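Local coordinates for protein ComZ (Thermus thermophilus, PDB 6QVI) that is a competence-associated pilin with a beta-solenoid domain, and probably serves as a DNA receptor at the pilus tip during natural transformation, at residues W149-V162 and Y172-Y186. Sequence-based numbering, arbitrary orientation.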
ATOM      1  N   TRP A 149      -0.887  19.821   6.284  1.00 89.36           N
ATOM      2  CA  TRP A 149      -1.191  18.467   5.815  1.00 87.14           C
ATOM      3  C   TRP A 149      -1.817  17.593   6.882  1.00 96.38           C
ATOM      4  O   TRP A 149      -2.505  16.638   6.545  1.00 99.92           O
ATOM      5  CB  TRP A 149       0.080  17.752   5.289  1.00 78.45           C
ATOM      6  CG  TRP A 149       0.593  18.286   3.971  1.00 82.23           C
ATOM      7  CD1 TRP A 149       0.435  17.737   2.697  1.00 83.16           C
ATOM      8  CD2 TRP A 149       1.300  19.511   3.783  1.00 84.82           C
ATOM      9  NE1 TRP A 149       1.047  18.549   1.745  1.00 76.90           N
ATOM     10  CE2 TRP A 149       1.577  19.642   2.388  1.00 85.02           C
ATOM     11  CE3 TRP A 149       1.739  20.516   4.664  1.00 82.31           C
ATOM     12  CZ2 TRP A 149       2.269  20.743   1.875  1.00 90.28           C
ATOM     13  CZ3 TRP A 149       2.418  21.601   4.155  1.00 84.61           C
ATOM     14  CH2 TRP A 149       2.677  21.712   2.772  1.00 89.35           C
ATOM     15  N   LEU A 150      -1.551  17.900   8.136  1.00 99.35           N
ATOM     16  CA  LEU A 150      -2.123  17.172   9.241  1.00 94.00           C
ATOM     17  C   LEU A 150      -2.415  18.238  10.253  1.00 95.84           C
ATOM     18  O   LEU A 150      -1.528  18.877  10.736  1.00 97.86           O
ATOM     19  CB  LEU A 150      -1.149  16.142   9.784  1.00 85.36           C
ATOM     20  CG  LEU A 150      -0.855  14.989   8.820  1.00 83.21           C
ATOM     21  CD1 LEU A 150       0.374  15.247   7.982  1.00 70.18           C
ATOM     22  CD2 LEU A 150      -0.759  13.644   9.491  1.00 81.60           C
ATOM     23  N   ASN A 151      -3.678  18.462  10.546  1.00100.27           N
ATOM     24  CA  ASN A 151      -4.048  19.496  11.478  1.00112.22           C
ATOM     25  C   ASN A 151      -4.863  18.967  12.586  1.00108.18           C
ATOM     26  O   ASN A 151      -5.960  18.534  12.370  1.00111.89           O
ATOM     27  CB  ASN A 151      -4.897  20.518  10.775  1.00123.26           C
ATOM     28  CG  ASN A 151      -4.077  21.587  10.144  1.00132.93           C
ATOM     29  OD1 ASN A 151      -4.599  22.512   9.538  1.00132.59           O
ATOM     30  ND2 ASN A 151      -2.771  21.467  10.277  1.00136.08           N
ATOM     31  N   GLY A 152      -4.350  19.042  13.791  1.00101.42           N
ATOM     32  CA  GLY A 152      -5.098  18.555  14.912  1.00 98.21           C
ATOM     33  C   GLY A 152      -4.503  17.271  15.360  1.00 85.60           C
ATOM     34  O   GLY A 152      -3.900  16.573  14.604  1.00 87.20           O
ATOM     35  N   GLY A 153      -4.746  16.928  16.597  1.00 89.24           N
ATOM     36  CA  GLY A 153      -4.189  15.747  17.183  1.00 87.89           C
ATOM     37  C   GLY A 153      -4.390  14.465  16.473  1.00 82.47           C
ATOM     38  O   GLY A 153      -5.389  14.235  15.846  1.00 87.67           O
ATOM     39  N   ALA A 154      -3.445  13.576  16.665  1.00 78.44           N
ATOM     40  CA  ALA A 154      -3.522  12.301  15.994  1.00 75.69           C
ATOM     41  C   ALA A 154      -2.631  11.310  16.710  1.00 76.00           C
ATOM     42  O   ALA A 154      -1.556  11.672  17.207  1.00 77.07           O
ATOM     43  CB  ALA A 154      -3.073  12.429  14.544  1.00 71.64           C
ATOM     44  N   THR A 155      -3.027  10.064  16.659  1.00 73.87           N
ATOM     45  CA  THR A 155      -2.226   8.984  17.138  1.00 84.12           C
ATOM     46  C   THR A 155      -2.378   8.062  15.956  1.00 82.39           C
ATOM     47  O   THR A 155      -3.441   7.578  15.702  1.00 80.41           O
ATOM     48  CB  THR A 155      -2.698   8.382  18.455  1.00 82.76           C
ATOM     49  OG1 THR A 155      -3.012   7.007  18.280  1.00 84.36           O
ATOM     50  CG2 THR A 155      -3.867   9.081  18.950  1.00 91.59           C
ATOM     51  N   ILE A 156      -1.288   7.804  15.263  1.00 75.32           N
ATOM     52  CA  ILE A 156      -1.283   7.068  14.001  1.00 74.11           C
ATOM     53  C   ILE A 156      -0.506   5.784  14.227  1.00 76.63           C
ATOM     54  O   ILE A 156       0.718   5.818  14.438  1.00 81.29           O
ATOM     55  CB  ILE A 156      -0.653   7.866  12.842  1.00 69.27           C
ATOM     56  CG1 ILE A 156      -1.370   9.178  12.551  1.00 69.04           C
ATOM     57  CG2 ILE A 156      -0.512   7.015  11.583  1.00 65.24           C
ATOM     58  CD1 ILE A 156      -0.544  10.386  12.974  1.00 71.02           C
ATOM     59  N   ARG A 157      -1.188   4.643  14.153  1.00 71.16           N
ATOM     60  CA  ARG A 157      -0.479   3.375  14.294  1.00 76.36           C
ATOM     61  C   ARG A 157      -0.205   2.889  12.872  1.00 76.97           C
ATOM     62  O   ARG A 157      -1.031   2.232  12.228  1.00 80.13           O
ATOM     63  CB  ARG A 157      -1.297   2.419  15.153  1.00 73.41           C
ATOM     64  CG  ARG A 157      -1.944   3.215  16.246  1.00 78.63           C
ATOM     65  CD  ARG A 157      -2.372   2.425  17.432  1.00 78.63           C
ATOM     66  NE  ARG A 157      -1.189   2.087  18.188  1.00 76.07           N
ATOM     67  CZ  ARG A 157      -1.155   2.065  19.509  1.00 82.19           C
ATOM     68  NH1 ARG A 157      -2.249   2.366  20.194  1.00 80.67           N
ATOM     69  NH2 ARG A 157      -0.030   1.751  20.141  1.00 90.99           N
ATOM     70  N   GLY A 158       0.980   3.246  12.376  1.00 68.46           N
ATOM     71  CA  GLY A 158       1.371   2.968  11.010  1.00 73.78           C
ATOM     72  C   GLY A 158       2.167   4.114  10.411  1.00 71.36           C
ATOM     73  O   GLY A 158       2.429   5.121  11.082  1.00 60.98           O
ATOM     74  N   GLY A 159       2.577   4.003   9.149  1.00 70.37           N
ATOM     75  CA  GLY A 159       3.394   5.045   8.576  1.00 69.47           C
ATOM     76  C   GLY A 159       2.575   6.241   8.188  1.00 61.84           C
ATOM     77  O   GLY A 159       1.345   6.174   8.118  1.00 73.82           O
ATOM     78  N   VAL A 160       3.257   7.339   7.933  1.00 50.98           N
ATOM     79  CA  VAL A 160       2.636   8.522   7.399  1.00 61.40           C
ATOM     80  C   VAL A 160       3.556   9.045   6.314  1.00 58.94           C
ATOM     81  O   VAL A 160       4.667   9.357   6.572  1.00 64.79           O
ATOM     82  CB  VAL A 160       2.284   9.627   8.406  1.00 58.70           C
ATOM     83  CG1 VAL A 160       2.321   9.181   9.829  1.00 71.83           C
ATOM     84  CG2 VAL A 160       3.123  10.844   8.211  1.00 56.69           C
ATOM     85  N   TYR A 161       3.075   9.104   5.087  1.00 56.11           N
ATOM     86  CA  TYR A 161       3.826   9.576   3.949  1.00 55.89           C
ATOM     87  C   TYR A 161       3.227  10.885   3.549  1.00 58.24           C
ATOM     88  O   TYR A 161       2.050  11.002   3.473  1.00 51.29           O
ATOM     89  CB  TYR A 161       3.658   8.572   2.814  1.00 43.91           C
ATOM     90  CG  TYR A 161       4.429   8.815   1.529  1.00 64.36           C
ATOM     91  CD1 TYR A 161       4.209   9.915   0.767  1.00 63.63           C
ATOM     92  CD2 TYR A 161       5.324   7.893   1.057  1.00 60.13           C
ATOM     93  CE1 TYR A 161       4.889  10.119  -0.397  1.00 71.31           C
ATOM     94  CE2 TYR A 161       5.997   8.088  -0.112  1.00 53.99           C
ATOM     95  CZ  TYR A 161       5.773   9.207  -0.828  1.00 63.33           C
ATOM     96  OH  TYR A 161       6.430   9.419  -1.986  1.00 53.59           O
ATOM     97  N   VAL A 162       4.035  11.892   3.331  1.00 51.29           N
ATOM     98  CA  VAL A 162       3.518  13.158   2.923  1.00 58.96           C
ATOM     99  C   VAL A 162       4.270  13.545   1.686  1.00 63.42           C
ATOM    100  O   VAL A 162       5.450  13.379   1.646  1.00 75.01           O
ATOM    101  CB  VAL A 162       3.793  14.194   3.987  1.00 59.58           C
ATOM    102  CG1 VAL A 162       3.325  15.540   3.533  1.00 45.65           C
ATOM    103  CG2 VAL A 162       3.102  13.818   5.259  1.00 46.11           C
ATOM    104  N   TYR A 172       8.173  23.473   6.486  1.00 68.33           N
ATOM    105  CA  TYR A 172       7.746  22.548   7.515  1.00 63.41           C
ATOM    106  C   TYR A 172       6.366  22.025   7.155  1.00 61.42           C
ATOM    107  O   TYR A 172       5.373  22.754   7.104  1.00 75.47           O
ATOM    108  CB  TYR A 172       7.786  23.216   8.888  1.00 63.58           C
ATOM    109  CG  TYR A 172       9.195  23.607   9.241  1.00 67.06           C
ATOM    110  CD1 TYR A 172       9.693  24.866   8.917  1.00 74.60           C
ATOM    111  CD2 TYR A 172      10.064  22.696   9.840  1.00 66.05           C
ATOM    112  CE1 TYR A 172      11.011  25.220   9.217  1.00 77.70           C
ATOM    113  CE2 TYR A 172      11.385  23.041  10.135  1.00 67.16           C
ATOM    114  CZ  TYR A 172      11.846  24.297   9.824  1.00 76.49           C
ATOM    115  OH  TYR A 172      13.149  24.635  10.128  1.00 85.69           O
ATOM    116  N   VAL A 173       6.325  20.752   6.824  1.00 58.73           N
ATOM    117  CA  VAL A 173       5.094  20.104   6.390  1.00 59.77           C
ATOM    118  C   VAL A 173       4.457  19.351   7.542  1.00 53.91           C
ATOM    119  O   VAL A 173       3.329  18.860   7.419  1.00 52.67           O
ATOM    120  CB  VAL A 173       5.521  19.224   5.188  1.00 64.19           C
ATOM    121  CG1 VAL A 173       4.630  18.048   4.997  1.00 67.61           C
ATOM    122  CG2 VAL A 173       5.629  20.061   3.900  1.00 71.10           C
ATOM    123  N   ILE A 174       5.163  19.248   8.663  1.00 61.21           N
ATOM    124  CA  ILE A 174       4.709  18.662   9.912  1.00 63.20           C
ATOM    125  C   ILE A 174       5.403  19.449  11.005  1.00 67.39           C
ATOM    126  O   ILE A 174       6.620  19.371  11.123  1.00 60.44           O
ATOM    127  CB  ILE A 174       5.067  17.169  10.014  1.00 65.33           C
ATOM    128  CG1 ILE A 174       4.320  16.350   8.960  1.00 66.11           C
ATOM    129  CG2 ILE A 174       4.795  16.658  11.419  1.00 67.10           C
ATOM    130  CD1 ILE A 174       4.713  14.884   8.949  1.00 67.49           C
ATOM    131  N   GLU A 175       4.679  20.323  11.693  1.00 85.27           N
ATOM    132  CA  GLU A 175       5.207  21.071  12.839  1.00 90.00           C
ATOM    133  C   GLU A 175       4.578  20.513  14.110  1.00 90.66           C
ATOM    134  O   GLU A 175       3.718  21.136  14.726  1.00 91.44           O
ATOM    135  CB  GLU A 175       4.955  22.596  12.710  1.00 94.94           C
ATOM    136  CG  GLU A 175       5.543  23.267  11.474  1.00101.36           C
ATOM    137  CD  GLU A 175       6.040  24.699  11.734  1.00110.23           C
ATOM    138  OE1 GLU A 175       6.585  24.970  12.830  1.00114.09           O
ATOM    139  OE2 GLU A 175       5.880  25.556  10.832  1.00112.72           O
ATOM    140  N   ALA A 176       4.958  19.292  14.457  1.00 94.12           N
ATOM    141  CA  ALA A 176       4.364  18.607  15.597  1.00101.63           C
ATOM    142  C   ALA A 176       5.191  18.945  16.828  1.00114.88           C
ATOM    143  O   ALA A 176       6.410  18.736  16.843  1.00117.70           O
ATOM    144  CB  ALA A 176       4.308  17.099  15.380  1.00100.59           C
ATOM    145  N   ASN A 177       4.528  19.472  17.858  1.00128.39           N
ATOM    146  CA  ASN A 177       5.184  19.882  19.096  1.00134.99           C
ATOM    147  C   ASN A 177       4.340  19.373  20.268  1.00128.85           C
ATOM    148  O   ASN A 177       3.842  20.133  21.086  1.00132.35           O
ATOM    149  CB  ASN A 177       5.320  21.405  19.132  1.00145.84           C
ATOM    150  CG  ASN A 177       6.036  21.965  17.902  1.00150.86           C
ATOM    151  OD1 ASN A 177       7.037  21.415  17.440  1.00152.20           O
ATOM    152  ND2 ASN A 177       5.491  23.058  17.345  1.00151.42           N
ATOM    153  N   GLY A 178       4.203  18.059  20.366  1.00111.42           N
ATOM    154  CA  GLY A 178       3.121  17.446  21.094  1.00102.55           C
ATOM    155  C   GLY A 178       2.060  16.956  20.129  1.00102.68           C
ATOM    156  O   GLY A 178       2.281  16.853  18.923  1.00109.65           O
ATOM    157  N   ASN A 179       0.889  16.640  20.677  1.00 95.89           N
ATOM    158  CA  ASN A 179      -0.362  16.451  19.927  1.00102.71           C
ATOM    159  C   ASN A 179      -0.217  15.486  18.732  1.00 94.45           C
ATOM    160  O   ASN A 179      -1.030  15.520  17.804  1.00 93.40           O
ATOM    161  CB  ASN A 179      -0.927  17.806  19.455  1.00115.49           C
ATOM    162  CG  ASN A 179       0.135  18.703  18.781  1.00122.77           C
ATOM    163  OD1 ASN A 179       0.815  19.508  19.439  1.00128.00           O
ATOM    164  ND2 ASN A 179       0.250  18.581  17.456  1.00118.40           N
ATOM    165  N   PHE A 180       0.786  14.608  18.738  1.00 96.15           N
ATOM    166  CA  PHE A 180       1.067  13.752  17.587  1.00 86.33           C
ATOM    167  C   PHE A 180       1.888  12.559  18.061  1.00 81.12           C
ATOM    168  O   PHE A 180       2.952  12.733  18.664  1.00 81.36           O
ATOM    169  CB  PHE A 180       1.826  14.560  16.527  1.00 82.02           C
ATOM    170  CG  PHE A 180       2.166  13.808  15.271  1.00 86.54           C
ATOM    171  CD1 PHE A 180       3.195  12.879  15.223  1.00 91.58           C
ATOM    172  CD2 PHE A 180       1.476  14.080  14.102  1.00 80.48           C
ATOM    173  CE1 PHE A 180       3.502  12.213  14.018  1.00 84.67           C
ATOM    174  CE2 PHE A 180       1.773  13.433  12.925  1.00 81.54           C
ATOM    175  CZ  PHE A 180       2.801  12.496  12.882  1.00 81.75           C
ATOM    176  N   ALA A 181       1.407  11.357  17.757  1.00 75.63           N
ATOM    177  CA  ALA A 181       2.105  10.137  18.119  1.00 74.15           C
ATOM    178  C   ALA A 181       1.959   9.185  16.957  1.00 77.09           C
ATOM    179  O   ALA A 181       0.851   9.008  16.426  1.00 77.77           O
ATOM    180  CB  ALA A 181       1.546   9.492  19.401  1.00 68.16           C
ATOM    181  N   LEU A 182       3.065   8.514  16.629  1.00 76.74           N
ATOM    182  CA  LEU A 182       3.135   7.605  15.493  1.00 68.95           C
ATOM    183  C   LEU A 182       3.791   6.337  16.006  1.00 70.85           C
ATOM    184  O   LEU A 182       4.952   6.355  16.423  1.00 69.95           O
ATOM    185  CB  LEU A 182       3.925   8.235  14.346  1.00 67.70           C
ATOM    186  CG  LEU A 182       3.891   7.670  12.920  1.00 67.58           C
ATOM    187  CD1 LEU A 182       4.633   8.616  12.003  1.00 59.15           C
ATOM    188  CD2 LEU A 182       4.564   6.305  12.875  1.00 73.91           C
ATOM    189  N   TYR A 183       3.035   5.247  16.001  1.00 74.96           N
ATOM    190  CA  TYR A 183       3.490   3.991  16.567  1.00 73.19           C
ATOM    191  C   TYR A 183       3.601   2.920  15.496  1.00 73.77           C
ATOM    192  O   TYR A 183       2.996   3.012  14.420  1.00 68.36           O
ATOM    193  CB  TYR A 183       2.535   3.548  17.679  1.00 74.96           C
ATOM    194  CG  TYR A 183       2.402   4.557  18.804  1.00 78.01           C
ATOM    195  CD1 TYR A 183       3.420   5.474  19.056  1.00 85.91           C
ATOM    196  CD2 TYR A 183       1.244   4.615  19.598  1.00 82.98           C
ATOM    197  CE1 TYR A 183       3.320   6.394  20.086  1.00 92.34           C
ATOM    198  CE2 TYR A 183       1.126   5.551  20.631  1.00 84.18           C
ATOM    199  CZ  TYR A 183       2.166   6.436  20.862  1.00 85.93           C
ATOM    200  OH  TYR A 183       2.098   7.365  21.868  1.00 81.58           O
ATOM    201  N   ASN A 184       4.332   1.857  15.838  1.00 87.36           N
ATOM    202  CA  ASN A 184       4.571   0.768  14.899  1.00 92.81           C
ATOM    203  C   ASN A 184       4.005  -0.542  15.414  1.00 94.78           C
ATOM    204  O   ASN A 184       4.466  -1.628  15.046  1.00 89.91           O
ATOM    205  CB  ASN A 184       6.040   0.636  14.517  1.00 96.28           C
ATOM    206  CG  ASN A 184       6.230  -0.386  13.433  1.00103.88           C
ATOM    207  OD1 ASN A 184       5.995  -0.107  12.256  1.00100.52           O
ATOM    208  ND2 ASN A 184       6.658  -1.589  13.820  1.00111.66           N
ATOM    209  N   ARG A 185       3.012  -0.449  16.279  1.00 98.48           N
ATOM    210  CA  ARG A 185       2.220  -1.615  16.615  1.00102.97           C
ATOM    211  C   ARG A 185       0.854  -1.153  17.091  1.00104.30           C
ATOM    212  O   ARG A 185       0.633   0.030  17.371  1.00106.68           O
ATOM    213  CB  ARG A 185       2.954  -2.457  17.660  1.00106.29           C
ATOM    214  CG  ARG A 185       3.519  -1.613  18.787  1.00109.14           C
ATOM    215  CD  ARG A 185       3.400  -2.269  20.134  1.00119.76           C
ATOM    216  NE  ARG A 185       2.089  -1.989  20.709  1.00123.98           N
ATOM    217  CZ  ARG A 185       1.411  -2.851  21.453  1.00125.35           C
ATOM    218  NH1 ARG A 185       1.929  -4.051  21.707  1.00129.41           N
ATOM    219  NH2 ARG A 185       0.220  -2.517  21.935  1.00120.80           N
ATOM    220  N   TYR A 186      -0.065  -2.112  17.159  1.00107.63           N
ATOM    221  CA  TYR A 186      -1.422  -1.888  17.625  1.00111.18           C
ATOM    222  C   TYR A 186      -1.880  -3.203  18.235  1.00115.31           C
ATOM    223  O   TYR A 186      -1.325  -4.264  17.949  1.00110.93           O
ATOM    224  CB  TYR A 186      -2.387  -1.407  16.517  1.00102.27           C
ATOM    225  CG  TYR A 186      -2.723  -2.445  15.464  1.00101.14           C
ATOM    226  CD1 TYR A 186      -2.271  -2.317  14.164  1.00101.43           C
ATOM    227  CD2 TYR A 186      -3.504  -3.557  15.772  1.00100.84           C
ATOM    228  CE1 TYR A 186      -2.572  -3.278  13.200  1.00 98.77           C
ATOM    229  CE2 TYR A 186      -3.792  -4.517  14.831  1.00 99.66           C
ATOM    230  CZ  TYR A 186      -3.336  -4.377  13.545  1.00 98.48           C
ATOM    231  OH  TYR A 186      -3.656  -5.348  12.618  1.00 97.05           O
TER
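Two successive coils of the beta-solenoid domain stack here, strand 153-157 running parallel to strand 180-183, 5° apart, with Ala-154 beside Phe-180 and Arg-157 beside Tyr-183. Backbone bonds alternate across the pair: Ile-156 N gives to Ala-181 O (2.7 Å), Tyr-183 N to Ile-156 O (2.9 Å), and Gly-158 N continues the ladder to Tyr-183 O. Gly-158 suits the corner, since its backbone angles would press a side chain against the preceding carbonyl. Inside the coil, apolar residues fill the core. Ile-156 CD1 makes an off-centre CH-pi contact with the Phe-180 ring, 4.2 Å from its centroid, while Leu-150 CD2 meets that ring's edge. Further round, CG2 of Val-173 sits over the six-membered ring of Trp-149 in a CH-pi contact. Outside, Arg-157, bent at chi3 (75°), brings NE to Arg-185 O (2.9 Å) and lays one guanidinium face over Tyr-183 CD2, the planes 59° apart. An alanine here would remove the guanidinium and probably leave Arg-185 O without this donor and Tyr-183 less covered. Strand 491-496 pairs with the other edge of strand 153-157, and strand 226-227 continues the stack beyond 180-187, where Gln-226 bonds Tyr-183 OH.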